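Local coordinates for protein antisigma-factor antagonist STAS (Rhodobacter sphaeroides, PDB 3LKL) that probably belongs to the SulP family of membrane anion transporters, this part being its C-terminal STAS domain, whose role is likely regulatory, at residues E22-Y27 against H54-S59; A35-R40 against L69-E74; A16-V21 against R45-V50. All coordinates share one frame; numbering follows the deposited sequence.

Interaction 1: E22-Y27 against H54-S59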
loop_
_atom_site.group_PDB
_atom_site.type_symbol
_atom_site.label_atom_id
_atom_site.label_comp_id
_atom_site.label_asym_id
_atom_site.label_seq_id
_atom_site.Cartn_x
_atom_site.Cartn_y
_atom_site.Cartn_z
ATOM N N GLU A 22 -4.336 -5.021 1.702
ATOM C CA GLU A 22 -2.938 -4.721 1.999
ATOM C C GLU A 22 -2.108 -4.833 0.755
ATOM O O GLU A 22 -2.268 -5.781 -0.013
ATOM C CB GLU A 22 -2.368 -5.742 2.995
ATOM C CG GLU A 22 -3.121 -5.686 4.300
ATOM C CD GLU A 22 -2.573 -6.591 5.410
ATOM O OE1 GLU A 22 -3.407 -7.333 5.988
ATOM O OE2 GLU A 22 -1.346 -6.514 5.711
ATOM N N GLY A 23 -1.197 -3.872 0.562
ATOM C CA GLY A 23 -0.180 -3.977 -0.492
ATOM C C GLY A 23 -0.538 -3.162 -1.697
ATOM O O GLY A 23 -1.104 -2.072 -1.559
ATOM N N GLN A 24 -0.286 -3.709 -2.881
ATOM C CA GLN A 24 -0.235 -2.849 -4.079
ATOM C C GLN A 24 -1.359 -3.112 -5.080
ATOM O O GLN A 24 -1.450 -4.205 -5.622
ATOM C CB GLN A 24 1.105 -3.075 -4.790
ATOM C CG GLN A 24 2.372 -3.101 -3.917
ATOM C CD GLN A 24 2.480 -1.960 -2.925
ATOM O OE1 GLN A 24 2.062 -0.845 -3.172
ATOM N NE2 GLN A 24 3.022 -2.268 -1.775
ATOM N N LEU A 25 -2.222 -2.135 -5.287
ATOM C CA LEU A 25 -3.323 -2.259 -6.192
ATOM C C LEU A 25 -3.017 -1.500 -7.465
ATOM O O LEU A 25 -2.906 -0.262 -7.463
ATOM C CB LEU A 25 -4.594 -1.660 -5.603
ATOM C CG LEU A 25 -5.113 -2.282 -4.307
ATOM C CD1 LEU A 25 -6.313 -1.476 -3.671
ATOM C CD2 LEU A 25 -5.506 -3.695 -4.584
ATOM N N PHE A 26 -2.954 -2.247 -8.545
ATOM C CA PHE A 26 -2.624 -1.681 -9.888
ATOM C C PHE A 26 -3.230 -2.623 -10.900
ATOM O O PHE A 26 -3.695 -3.662 -10.511
ATOM C CB PHE A 26 -1.112 -1.609 -10.041
ATOM C CG PHE A 26 -0.444 -2.944 -10.215
ATOM C CD1 PHE A 26 0.060 -3.320 -11.447
ATOM C CD2 PHE A 26 -0.295 -3.831 -9.152
ATOM C CE1 PHE A 26 0.712 -4.507 -11.629
ATOM C CE2 PHE A 26 0.353 -5.060 -9.351
ATOM C CZ PHE A 26 0.858 -5.383 -10.582
ATOM N N TYR A 27 -3.175 -2.309 -12.197
ATOM C CA TYR A 27 -3.942 -3.072 -13.158
ATOM C C TYR A 27 -3.703 -4.554 -13.017
ATOM O O TYR A 27 -4.605 -5.372 -13.197
ATOM C CB TYR A 27 -3.652 -2.603 -14.616
ATOM C CG TYR A 27 -2.285 -2.990 -15.095
ATOM C CD1 TYR A 27 -2.091 -4.199 -15.783
ATOM C CD2 TYR A 27 -1.161 -2.159 -14.849
ATOM C CE1 TYR A 27 -0.825 -4.579 -16.214
ATOM C CE2 TYR A 27 0.100 -2.524 -15.284
ATOM C CZ TYR A 27 0.248 -3.730 -15.979
ATOM O OH TYR A 27 1.483 -4.111 -16.417
ATOM N N HIS A 54 -1.805 0.751 -1.463
ATOM C CA HIS A 54 -1.571 1.918 -2.297
ATOM C C HIS A 54 -2.286 1.643 -3.576
ATOM O O HIS A 54 -2.167 0.541 -4.153
ATOM C CB HIS A 54 -0.123 2.075 -2.663
ATOM C CG HIS A 54 0.764 2.332 -1.508
ATOM N ND1 HIS A 54 0.615 3.429 -0.683
ATOM C CD2 HIS A 54 1.783 1.606 -1.005
ATOM C CE1 HIS A 54 1.517 3.358 0.286
ATOM N NE2 HIS A 54 2.251 2.275 0.093
ATOM N N ILE A 55 -3.047 2.629 -4.009
ATOM C CA ILE A 55 -3.760 2.529 -5.283
ATOM C C ILE A 55 -2.845 3.286 -6.275
ATOM O O ILE A 55 -2.554 4.436 -6.079
ATOM C CB ILE A 55 -5.162 3.125 -5.180
ATOM C CG1 ILE A 55 -6.024 2.268 -4.184
ATOM C CG2 ILE A 55 -5.757 3.159 -6.509
ATOM C CD1 ILE A 55 -7.380 2.860 -3.945
ATOM N N TRP A 56 -2.391 2.574 -7.291
ATOM C CA TRP A 56 -1.364 3.050 -8.186
ATOM C C TRP A 56 -1.872 3.453 -9.543
ATOM O O TRP A 56 -1.098 3.978 -10.330
ATOM C CB TRP A 56 -0.357 1.942 -8.390
ATOM C CG TRP A 56 0.478 1.692 -7.202
ATOM C CD1 TRP A 56 0.555 0.558 -6.502
ATOM C CD2 TRP A 56 1.373 2.614 -6.604
ATOM N NE1 TRP A 56 1.445 0.700 -5.464
ATOM C CE2 TRP A 56 1.995 1.955 -5.554
ATOM C CE3 TRP A 56 1.744 3.951 -6.903
ATOM C CZ2 TRP A 56 2.890 2.590 -4.713
ATOM C CZ3 TRP A 56 2.673 4.549 -6.132
ATOM C CH2 TRP A 56 3.231 3.887 -5.033
ATOM N N ASP A 57 -3.127 3.162 -9.896
ATOM C CA ASP A 57 -3.603 3.615 -11.222
ATOM C C ASP A 57 -5.122 3.800 -11.245
ATOM O O ASP A 57 -5.844 3.253 -10.410
ATOM C CB ASP A 57 -3.077 2.674 -12.366
ATOM C CG ASP A 57 -3.381 1.154 -12.149
ATOM O OD1 ASP A 57 -4.419 0.825 -11.542
ATOM O OD2 ASP A 57 -2.583 0.278 -12.596
ATOM N N ILE A 58 -5.618 4.543 -12.219
ATOM C CA ILE A 58 -7.054 4.751 -12.301
ATOM C C ILE A 58 -7.909 3.453 -12.531
ATOM O O ILE A 58 -9.048 3.414 -12.103
ATOM C CB ILE A 58 -7.399 5.857 -13.315
ATOM C CG1 ILE A 58 -7.156 7.205 -12.662
ATOM C CG2 ILE A 58 -8.891 5.844 -13.759
ATOM C CD1 ILE A 58 -7.156 8.368 -13.708
ATOM N N SER A 59 -7.362 2.449 -13.226
ATOM C CA SER A 59 -7.961 1.118 -13.296
ATOM C C SER A 59 -8.376 0.592 -11.951
ATOM O O SER A 59 -9.481 0.054 -11.815
ATOM C CB SER A 59 -6.964 0.099 -13.823
ATOM O OG SER A 59 -6.848 0.203 -15.210
#
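Q24 and H54 begin a short parallel beta ladder, and L25 and I55 continue it. It is a two-strand ladder of the STAS domain, apart from the four-strand sheet, and its Q24 and H54 side lies in the dimer contact. Three backbone hydrogen bonds tie it together. H54 N gives to G23 O, L25 N gives to H54 O at 2.9 Å, and W56 N gives to L25 O. The last two flank I55 and close the L25-I55 pair. Past W56 the segment leaves for its helix. G23 sits at the corner before the ladder, with phi and psi of 101° and -140°. A CB there would jam against the carbonyl oxygen of E22, which calls for glycine.

Side-chain polar bonds extend the grip. W56 NE1 reaches Q24 OE1 at 2.8 Å. The bond lies in the carbonyl plane, on a lone pair, and close to the indole plane. Q24 bends at chi2 (-48°), which folds its amide back beside the W56 and H54 rings. The same OE1 lies at the edge of the imidazole, 3.3 Å from H54 CD2, with amide and ring nearly coplanar. D57 OD2 takes Y27 N at 2.7 Å through its syn lone pair. D57 is also the N-cap of the helix that follows, and its OD1 bonds S60 OG, so one carboxylate serves the turn at Y27 and the start of the helix.

Apolar contact is smaller. L25 CD1 meets I55 CG1 at 3.8 Å, on the face away from Q24 and H54. F26 CB touches W56 CB at 4.0 Å.

On the Q24 and H54 face lies the second subunit: its D65 bonds both Q24 NE2 and H54 NE2, and its V61 packs on W56. On the other face, L25 and I55 touch S60 of helix 58-73. I55 also packs on A86 and L90 of helix 83-92.

Interaction 2: A35-R40 against L69-E74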
loop_
_atom_site.group_PDB
_atom_site.type_symbol
_atom_site.label_atom_id
_atom_site.label_comp_id
_atom_site.label_asym_id
_atom_site.label_seq_id
_atom_site.Cartn_x
_atom_site.Cartn_y
_atom_site.Cartn_z
ATOM N N ALA A 35 -11.717 -10.827 -7.365
ATOM C CA ALA A 35 -11.946 -12.207 -6.888
ATOM C C ALA A 35 -11.934 -12.377 -5.377
ATOM O O ALA A 35 -12.426 -13.359 -4.864
ATOM C CB ALA A 35 -10.954 -13.121 -7.487
ATOM N N ALA A 36 -11.384 -11.430 -4.634
ATOM C CA ALA A 36 -11.347 -11.609 -3.170
ATOM C C ALA A 36 -12.711 -11.406 -2.456
ATOM O O ALA A 36 -12.924 -11.929 -1.344
ATOM C CB ALA A 36 -10.200 -10.718 -2.574
ATOM N N PHE A 37 -13.663 -10.738 -3.104
ATOM C CA PHE A 37 -14.922 -10.368 -2.519
ATOM C C PHE A 37 -15.974 -11.407 -2.895
ATOM O O PHE A 37 -15.983 -11.885 -4.054
ATOM C CB PHE A 37 -15.363 -9.061 -3.126
ATOM C CG PHE A 37 -14.437 -7.916 -2.827
ATOM C CD1 PHE A 37 -14.331 -7.420 -1.540
ATOM C CD2 PHE A 37 -13.658 -7.361 -3.809
ATOM C CE1 PHE A 37 -13.484 -6.391 -1.240
ATOM C CE2 PHE A 37 -12.820 -6.270 -3.535
ATOM C CZ PHE A 37 -12.705 -5.810 -2.235
ATOM N N ASP A 38 -16.816 -11.738 -1.934
ATOM C CA ASP A 38 -18.007 -12.571 -2.157
ATOM C C ASP A 38 -19.231 -11.655 -2.242
ATOM O O ASP A 38 -19.896 -11.285 -1.258
ATOM C CB ASP A 38 -18.108 -13.588 -1.071
ATOM C CG ASP A 38 -19.286 -14.515 -1.220
ATOM O OD1 ASP A 38 -19.979 -14.497 -2.282
ATOM O OD2 ASP A 38 -19.507 -15.247 -0.217
ATOM N N PHE A 39 -19.466 -11.249 -3.474
ATOM C CA PHE A 39 -20.450 -10.240 -3.777
ATOM C C PHE A 39 -21.874 -10.593 -3.408
ATOM O O PHE A 39 -22.656 -9.692 -2.972
ATOM C CB PHE A 39 -20.321 -9.807 -5.223
ATOM C CG PHE A 39 -19.139 -8.922 -5.462
ATOM C CD1 PHE A 39 -18.999 -7.745 -4.733
ATOM C CD2 PHE A 39 -18.180 -9.244 -6.378
ATOM C CE1 PHE A 39 -17.959 -6.943 -4.905
ATOM C CE2 PHE A 39 -17.104 -8.422 -6.604
ATOM C CZ PHE A 39 -16.983 -7.247 -5.860
ATOM N N ARG A 40 -22.210 -11.872 -3.429
ATOM C CA ARG A 40 -23.598 -12.205 -3.191
ATOM C C ARG A 40 -23.805 -12.798 -1.816
ATOM O O ARG A 40 -24.832 -13.384 -1.570
ATOM C CB ARG A 40 -24.094 -13.130 -4.279
ATOM C CG ARG A 40 -23.977 -12.514 -5.743
ATOM C CD ARG A 40 -23.930 -13.603 -6.845
ATOM N NE ARG A 40 -22.946 -14.617 -6.424
ATOM C CZ ARG A 40 -22.367 -15.535 -7.189
ATOM N NH1 ARG A 40 -22.604 -15.620 -8.507
ATOM N NH2 ARG A 40 -21.515 -16.375 -6.600
ATOM N N LEU A 69 -20.115 -0.528 -5.863
ATOM C CA LEU A 69 -21.448 -0.500 -6.480
ATOM C C LEU A 69 -22.081 -1.905 -6.499
ATOM O O LEU A 69 -23.295 -2.045 -6.317
ATOM C CB LEU A 69 -21.368 0.105 -7.919
ATOM C CG LEU A 69 -21.111 1.632 -7.955
ATOM C CD1 LEU A 69 -20.317 2.081 -9.262
ATOM C CD2 LEU A 69 -22.422 2.400 -7.760
ATOM N N LYS A 70 -21.261 -2.930 -6.698
ATOM C CA LYS A 70 -21.749 -4.288 -6.737
ATOM C C LYS A 70 -22.303 -4.645 -5.315
ATOM O O LYS A 70 -23.427 -5.158 -5.228
ATOM C CB LYS A 70 -20.675 -5.187 -7.249
ATOM C CG LYS A 70 -21.000 -6.681 -7.487
ATOM C CD LYS A 70 -22.367 -7.033 -8.202
ATOM C CE LYS A 70 -22.446 -8.576 -8.578
ATOM N NZ LYS A 70 -23.770 -9.292 -8.248
ATOM N N PHE A 71 -21.608 -4.275 -4.232
ATOM C CA PHE A 71 -22.102 -4.625 -2.880
ATOM C C PHE A 71 -23.384 -3.909 -2.635
ATOM O O PHE A 71 -24.360 -4.532 -2.195
ATOM C CB PHE A 71 -21.177 -4.295 -1.765
ATOM C CG PHE A 71 -20.173 -5.350 -1.503
ATOM C CD1 PHE A 71 -20.562 -6.628 -1.078
ATOM C CD2 PHE A 71 -18.872 -5.124 -1.767
ATOM C CE1 PHE A 71 -19.641 -7.581 -0.846
ATOM C CE2 PHE A 71 -17.929 -6.094 -1.537
ATOM C CZ PHE A 71 -18.305 -7.312 -1.038
ATOM N N ARG A 72 -23.465 -2.652 -3.020
ATOM C CA ARG A 72 -24.676 -1.885 -2.845
ATOM C C ARG A 72 -25.883 -2.461 -3.523
ATOM O O ARG A 72 -26.916 -2.474 -2.992
ATOM C CB ARG A 72 -24.483 -0.480 -3.339
ATOM C CG ARG A 72 -23.720 0.337 -2.433
ATOM C CD ARG A 72 -23.996 1.756 -2.715
ATOM N NE ARG A 72 -22.976 2.571 -2.125
ATOM C CZ ARG A 72 -22.574 3.737 -2.579
ATOM N NH1 ARG A 72 -23.109 4.272 -3.669
ATOM N NH2 ARG A 72 -21.627 4.341 -1.929
ATOM N N ARG A 73 -25.683 -2.926 -4.723
ATOM C CA ARG A 73 -26.682 -3.504 -5.549
ATOM C C ARG A 73 -27.246 -4.705 -4.855
ATOM O O ARG A 73 -28.407 -4.941 -4.938
ATOM C CB ARG A 73 -26.077 -3.920 -6.868
ATOM C CG ARG A 73 -26.944 -3.758 -8.040
ATOM C CD ARG A 73 -26.249 -3.106 -9.220
ATOM N NE ARG A 73 -25.062 -3.823 -9.603
ATOM C CZ ARG A 73 -23.930 -3.252 -9.958
ATOM N NH1 ARG A 73 -22.899 -3.992 -10.268
ATOM N NH2 ARG A 73 -23.855 -1.951 -10.023
ATOM N N GLU A 74 -26.408 -5.445 -4.158
ATOM C CA GLU A 74 -26.869 -6.659 -3.404
ATOM C C GLU A 74 -27.530 -6.367 -2.076
ATOM O O GLU A 74 -27.903 -7.292 -1.318
ATOM C CB GLU A 74 -25.713 -7.657 -3.211
ATOM C CG GLU A 74 -25.108 -8.150 -4.566
ATOM C CD GLU A 74 -26.059 -9.083 -5.318
ATOM O OE1 GLU A 74 -26.663 -9.964 -4.628
ATOM O OE2 GLU A 74 -26.201 -8.928 -6.568
#
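This is an aromatic packing contact between the loop after helix 30-35 and the C-terminal end of helix 58-73 in the STAS domain. F37, F39 and F71 form an aromatic cluster. F39 turns an edge to the face of F71, with ring centroids 4.8 Å apart and planes at 57°. F39 CD1 lies over the centre of the F71 ring, and F39 CE1 comes to 3.5 Å from F71 CE2. F37 meets the rim of F71, its CD1 near the F71 ring plane and 3.8 Å from F71 CE2.

The F39 ring is held on both faces. K70 CG makes a CH-pi contact over one, 3.7 Å from the ring centroid. F37 CB lies against the other. K70 CG is anti to its backbone N (chi1 -175°), which sends the chain across F39 before it bends at chi2.

The cluster reaches inward to the sheet: F71 packs on V46 and V78, and F37 on I48 and edge-to-face on Y19. The outer side is polar. K70 NZ and E74 OE2 form a salt bridge of 3.0 Å one helical turn apart. Beside it, E74 CG rests 3.3 Å from F39 O.

Interaction 3: A16-V21 against R45-V50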
loop_
_atom_site.group_PDB
_atom_site.type_symbol
_atom_site.label_atom_id
_atom_site.label_comp_id
_atom_site.label_asym_id
_atom_site.label_seq_id
_atom_site.Cartn_x
_atom_site.Cartn_y
_atom_site.Cartn_z
ATOM N N ALA A 16 -22.214 -8.116 9.131
ATOM C CA ALA A 16 -21.194 -7.157 8.769
ATOM C C ALA A 16 -19.916 -7.919 8.439
ATOM O O ALA A 16 -19.569 -8.885 9.175
ATOM C CB ALA A 16 -20.931 -6.208 9.927
ATOM N N ARG A 17 -19.285 -7.585 7.299
ATOM C CA ARG A 17 -17.980 -8.105 6.934
ATOM C C ARG A 17 -16.980 -6.936 6.700
ATOM O O ARG A 17 -17.331 -5.926 6.054
ATOM C CB ARG A 17 -18.045 -9.034 5.696
ATOM C CG ARG A 17 -16.694 -9.608 5.474
ATOM C CD ARG A 17 -16.597 -10.721 4.513
ATOM N NE ARG A 17 -17.376 -11.909 4.811
ATOM C CZ ARG A 17 -16.913 -12.996 5.430
ATOM N NH1 ARG A 17 -15.682 -13.080 5.930
ATOM N NH2 ARG A 17 -17.706 -14.022 5.549
ATOM N N THR A 18 -15.763 -7.054 7.236
ATOM C CA THR A 18 -14.621 -6.093 6.939
ATOM C C THR A 18 -13.587 -6.806 6.100
ATOM O O THR A 18 -13.093 -7.849 6.445
ATOM C CB THR A 18 -14.083 -5.442 8.237
ATOM O OG1 THR A 18 -15.184 -4.834 8.885
ATOM C CG2 THR A 18 -13.008 -4.323 8.014
ATOM N N TYR A 19 -13.413 -6.346 4.869
ATOM C CA TYR A 19 -12.295 -6.765 4.039
ATOM C C TYR A 19 -11.071 -5.886 4.315
ATOM O O TYR A 19 -11.180 -4.681 4.251
ATOM C CB TYR A 19 -12.652 -6.659 2.567
ATOM C CG TYR A 19 -13.633 -7.703 2.124
ATOM C CD1 TYR A 19 -14.991 -7.470 2.171
ATOM C CD2 TYR A 19 -13.177 -8.920 1.607
ATOM C CE1 TYR A 19 -15.885 -8.476 1.764
ATOM C CE2 TYR A 19 -14.050 -9.941 1.274
ATOM C CZ TYR A 19 -15.402 -9.696 1.308
ATOM O OH TYR A 19 -16.258 -10.702 0.910
ATOM N N ARG A 20 -9.902 -6.499 4.554
ATOM C CA ARG A 20 -8.647 -5.763 4.812
ATOM C C ARG A 20 -7.755 -5.954 3.608
ATOM O O ARG A 20 -7.369 -7.079 3.295
ATOM C CB ARG A 20 -7.958 -6.353 6.036
ATOM C CG ARG A 20 -6.733 -5.622 6.530
ATOM C CD ARG A 20 -6.197 -6.264 7.783
ATOM N NE ARG A 20 -6.962 -5.852 8.963
ATOM C CZ ARG A 20 -6.754 -6.320 10.198
ATOM N NH1 ARG A 20 -7.494 -5.885 11.223
ATOM N NH2 ARG A 20 -5.808 -7.237 10.423
ATOM N N VAL A 21 -7.506 -4.853 2.879
ATOM C CA VAL A 21 -6.719 -4.841 1.673
ATOM C C VAL A 21 -5.364 -4.249 2.020
ATOM O O VAL A 21 -5.269 -3.140 2.582
ATOM C CB VAL A 21 -7.356 -3.998 0.585
ATOM C CG1 VAL A 21 -6.527 -4.149 -0.776
ATOM C CG2 VAL A 21 -8.764 -4.428 0.338
ATOM N N ARG A 45 -23.930 -4.841 6.006
ATOM C CA ARG A 45 -22.815 -3.851 5.991
ATOM C C ARG A 45 -21.590 -4.518 5.530
ATOM O O ARG A 45 -21.238 -5.604 6.044
ATOM C CB ARG A 45 -22.475 -3.414 7.400
ATOM C CG ARG A 45 -23.302 -2.343 7.953
ATOM C CD ARG A 45 -23.144 -2.259 9.475
ATOM N NE ARG A 45 -24.255 -1.496 10.073
ATOM C CZ ARG A 45 -24.410 -1.265 11.386
ATOM N NH1 ARG A 45 -23.532 -1.733 12.285
ATOM N NH2 ARG A 45 -25.453 -0.549 11.817
ATOM N N VAL A 46 -20.898 -3.853 4.604
ATOM C CA VAL A 46 -19.549 -4.190 4.170
ATOM C C VAL A 46 -18.557 -3.013 4.371
ATOM O O VAL A 46 -18.889 -1.906 3.987
ATOM C CB VAL A 46 -19.555 -4.630 2.681
ATOM C CG1 VAL A 46 -18.196 -5.179 2.342
ATOM C CG2 VAL A 46 -20.621 -5.714 2.472
ATOM N N THR A 47 -17.346 -3.270 4.944
ATOM C CA THR A 47 -16.279 -2.327 4.958
ATOM C C THR A 47 -15.160 -2.831 4.145
ATOM O O THR A 47 -14.757 -3.983 4.288
ATOM C CB THR A 47 -15.817 -2.045 6.401
ATOM O OG1 THR A 47 -16.940 -1.530 7.099
ATOM C CG2 THR A 47 -14.706 -0.983 6.448
ATOM N N ILE A 48 -14.705 -2.013 3.195
ATOM C CA ILE A 48 -13.477 -2.264 2.458
ATOM C C ILE A 48 -12.420 -1.321 3.023
ATOM O O ILE A 48 -12.505 -0.117 2.806
ATOM C CB ILE A 48 -13.737 -2.077 0.957
ATOM C CG1 ILE A 48 -14.954 -2.946 0.538
ATOM C CG2 ILE A 48 -12.537 -2.445 0.087
ATOM C CD1 ILE A 48 -15.304 -2.702 -0.915
ATOM N N ASP A 49 -11.472 -1.863 3.745
ATOM C CA ASP A 49 -10.416 -1.094 4.350
ATOM C C ASP A 49 -9.165 -1.167 3.501
ATOM O O ASP A 49 -8.518 -2.162 3.446
ATOM C CB ASP A 49 -10.186 -1.602 5.763
ATOM C CG ASP A 49 -9.077 -0.891 6.497
ATOM O OD1 ASP A 49 -8.325 -0.138 5.948
ATOM O OD2 ASP A 49 -8.947 -1.105 7.665
ATOM N N VAL A 50 -8.861 -0.084 2.826
ATOM C CA VAL A 50 -7.687 -0.013 1.976
ATOM C C VAL A 50 -6.499 0.786 2.637
ATOM O O VAL A 50 -5.524 1.123 1.919
ATOM C CB VAL A 50 -8.044 0.603 0.609
ATOM C CG1 VAL A 50 -8.972 -0.338 -0.155
ATOM C CG2 VAL A 50 -8.715 1.993 0.766
HETATM O O HOH W 1 -18.908 -3.740 7.886
HETATM O O HOH W 2 -6.000 -2.192 4.697
#
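Y19 lays the edge of its ring against V46, with CD1 3.9 Å from V46 CG1. The ring shares the V46 and I48 face with F37 and F71, and D38 N is a probable hydrogen-bond partner of its OH.

The strands 16-21 and 45-50 run parallel, with axes 4.7 Å apart. Five backbone hydrogen bonds join them, from R17 N to R45 O at one end to V21 N to D49 O (2.9 Å) at the other. Beyond the last, V21 CB meets V50 CG1 at 4.1 Å. Both are inner strands of the STAS sheet: strand 4-10 flanks 16-22, and strand 77-81 flanks 45-50.

T18 and T47 lie side by side on the opposite face, pointing the same way, with T18 OG1 3.8 Å from T47 CB. If T18 gave up OG1 and CG2 for an alanine here, T47 CB and CG2 would probably lose their neighbours and a gap would open on this face. Water 1 bridges T47 OG1 and R17 O. Further along, D49 OD2 makes a salt bridge with R52, and OD1 a hydrogen bond with S51 OG.

The Y19, V46 and I48 face is mainly apolar, though R17 also lies on it, and suits the packing of helix 58-73. T18, T47, R20 and D49 make the other mainly polar.

How the interactions relate
Interaction 3 is the centre of the main sheet. Its strands continue, through a corner at G23 and a short link after V50, into the separate small sheet of interaction 1. Interaction 2 packs on the apolar face of interaction 3 through its aromatic cluster. Interactions 1 and 2 sit about 19 Å apart between centres but share helix 58-73, the first at its start and the second at its end. Chemistry follows place. Interaction 3 is partly buried: backbone bonding, with a mainly apolar face inward and a mainly polar one on the other side. Interaction 1 is mostly buried, adds side-chain hydrogen bonds and meets the second subunit. Interaction 2 is partly buried, held by rings, with charges at its outer side.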